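Local coordinates for protein probable receptor YhhM (Klebsiella variicola At-22, PDB 3Q6C) that is of unknown function but belongs to the DUF2500 family of YhhM-like proteins and is possibly a receptor, at residues M67-Y70 with V76-T79. Numbering follows the deposited sequence.
Sequences MLSY and VAFT
Met67-Tyr70 and Val76-Thr79 pair as the antiparallel arms of the C-terminal beta hairpin, with 76-79 on an outermost strand of the sheet and 67-70 hydrogen-bonded on its other edge to strand 2-15. Met67 and Thr79 form a hydrogen-bonded pair: Met67 N gives to Thr79 O at 3.0 Å from above the carbonyl plane, while Thr79 N returns a 2.8 Å bond to Met67 O within that carbonyl's plane. Next comes the non-hydrogen-bonded pair Leu68 and Phe78, whose side chains share one face. With CG anti to the backbone N (chi1 171°), the Phe78 ring rises from the sheet on this face and meets the Met67 carbonyl obliquely, CD1 standing 3.6 Å from Met67 O and 4.3 Å from Leu68 CB. This face turns inward: Leu68 packs on Val6 and Phe50, and the Phe78 ring meets Phe39. On the reverse face, Ser69 CB sits beside Ala77 CB at 4.1 Å, and a water bound to Met67 O also links Ser69 OG and, more distantly, Thr79 OG1. At Ser69 and Ala77, the next hydrogen-bonded pair (Ser69 N to Ala77 O), regular pairing gives way. Ser69 O is gripped from one face of its plane by Val76 N (2.9 Å) and Ala77 N (3.1 Å), neither bond straight (N-H...O 139° for Ala77). Two residues thus face one: a classic beta bulge in a hairpin at the margin of an antiparallel sheet.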
HETATM    1  N   MSE A  67      -3.144   0.297  -9.927  1.00 27.01           N
HETATM    2  CA  MSE A  67      -2.970  -1.147  -9.913  1.00 27.76           C
HETATM    3  C   MSE A  67      -2.049  -1.613  -8.793  1.00 26.87           C
HETATM    4  O   MSE A  67      -0.895  -1.182  -8.703  1.00 27.38           O
HETATM    5  CB  MSE A  67      -2.401  -1.600 -11.261  1.00 30.23           C
HETATM    6  CG  MSE A  67      -2.726  -3.035 -11.638  1.00 35.69           C
HETATM    7 SE   MSE A  67      -4.628  -3.323 -11.910  1.00 46.36          SE
HETATM    8  CE  MSE A  67      -4.902  -2.109 -13.396  1.00 40.68           C
ATOM      9  N   LEU A  68      -2.565  -2.500  -7.948  1.00 24.22           N
ATOM     10  CA  LEU A  68      -1.797  -3.053  -6.837  1.00 22.30           C
ATOM     11  C   LEU A  68      -1.381  -4.483  -7.156  1.00 22.06           C
ATOM     12  O   LEU A  68      -2.231  -5.337  -7.390  1.00 24.02           O
ATOM     13  CB  LEU A  68      -2.632  -3.067  -5.557  1.00 19.32           C
ATOM     14  CG  LEU A  68      -2.009  -3.843  -4.394  1.00 20.25           C
ATOM     15  CD1 LEU A  68      -0.901  -3.023  -3.751  1.00 18.81           C
ATOM     16  CD2 LEU A  68      -3.067  -4.164  -3.377  1.00 19.77           C
ATOM     17  N   SER A  69      -0.079  -4.743  -7.171  1.00 22.47           N
ATOM     18  CA  SER A  69       0.423  -6.086  -7.439  1.00 22.48           C
ATOM     19  C   SER A  69       0.752  -6.681  -6.093  1.00 22.21           C
ATOM     20  O   SER A  69       1.401  -6.033  -5.273  1.00 20.92           O
ATOM     21  CB  SER A  69       1.689  -6.044  -8.295  1.00 23.25           C
ATOM     22  OG  SER A  69       1.442  -5.450  -9.559  1.00 27.95           O
ATOM     23  N   TYR A  70       0.305  -7.908  -5.854  1.00 22.13           N
ATOM     24  CA  TYR A  70       0.579  -8.540  -4.569  1.00 21.58           C
ATOM     25  C   TYR A  70       0.496 -10.061  -4.552  1.00 21.86           C
ATOM     26  O   TYR A  70      -0.246 -10.667  -5.318  1.00 20.32           O
ATOM     27  CB  TYR A  70      -0.388  -8.007  -3.513  1.00 20.39           C
ATOM     28  CG  TYR A  70      -1.821  -8.421  -3.767  1.00 19.63           C
ATOM     29  CD1 TYR A  70      -2.614  -7.748  -4.706  1.00 20.06           C
ATOM     30  CD2 TYR A  70      -2.371  -9.513  -3.097  1.00 18.93           C
ATOM     31  CE1 TYR A  70      -3.925  -8.160  -4.969  1.00 18.04           C
ATOM     32  CE2 TYR A  70      -3.668  -9.933  -3.349  1.00 19.50           C
ATOM     33  CZ  TYR A  70      -4.442  -9.255  -4.285  1.00 19.37           C
ATOM     34  OH  TYR A  70      -5.723  -9.697  -4.532  1.00 19.01           O
ATOM     35  N   VAL A  76       3.850  -6.200  -3.708  1.00 16.20           N
ATOM     36  CA  VAL A  76       4.812  -6.372  -4.784  1.00 15.01           C
ATOM     37  C   VAL A  76       4.966  -5.077  -5.562  1.00 16.70           C
ATOM     38  O   VAL A  76       6.023  -4.821  -6.133  1.00 19.37           O
ATOM     39  CB  VAL A  76       4.413  -7.511  -5.740  1.00 14.96           C
ATOM     40  CG1 VAL A  76       5.287  -7.482  -6.976  1.00  9.17           C
ATOM     41  CG2 VAL A  76       4.587  -8.842  -5.043  1.00 14.05           C
ATOM     42  N   ALA A  77       3.918  -4.256  -5.575  1.00 16.36           N
ATOM     43  CA  ALA A  77       3.974  -2.981  -6.277  1.00 13.92           C
ATOM     44  C   ALA A  77       2.627  -2.295  -6.403  1.00 14.04           C
ATOM     45  O   ALA A  77       1.578  -2.924  -6.295  1.00 12.92           O
ATOM     46  CB  ALA A  77       4.561  -3.171  -7.659  1.00 13.55           C
ATOM     47  N   PHE A  78       2.673  -0.983  -6.601  1.00 12.73           N
ATOM     48  CA  PHE A  78       1.474  -0.203  -6.808  1.00 10.73           C
ATOM     49  C   PHE A  78       1.774   0.829  -7.870  1.00 12.15           C
ATOM     50  O   PHE A  78       2.560   1.743  -7.635  1.00 12.55           O
ATOM     51  CB  PHE A  78       1.023   0.545  -5.570  1.00 11.97           C
ATOM     52  CG  PHE A  78      -0.100   1.511  -5.856  1.00 11.96           C
ATOM     53  CD1 PHE A  78      -1.417   1.059  -5.946  1.00 13.54           C
ATOM     54  CD2 PHE A  78       0.169   2.856  -6.130  1.00 11.42           C
ATOM     55  CE1 PHE A  78      -2.452   1.930  -6.305  1.00 14.03           C
ATOM     56  CE2 PHE A  78      -0.853   3.730  -6.489  1.00 13.25           C
ATOM     57  CZ  PHE A  78      -2.169   3.264  -6.577  1.00 12.70           C
ATOM     58  N   THR A  79       1.126   0.692  -9.024  1.00 13.32           N
ATOM     59  CA  THR A  79       1.317   1.609 -10.133  1.00 16.48           C
ATOM     60  C   THR A  79       0.116   2.547 -10.265  1.00 18.67           C
ATOM     61  O   THR A  79      -0.940   2.154 -10.765  1.00 20.57           O
ATOM     62  CB  THR A  79       1.485   0.830 -11.457  1.00 17.14           C
ATOM     63  OG1 THR A  79       2.428  -0.236 -11.269  1.00 17.65           O
ATOM     64  CG2 THR A  79       1.988   1.751 -12.556  1.00 13.55           C
TER
HETATM   65  O   HOH W   1       0.925  -2.685  -9.749  1.00 30.04           O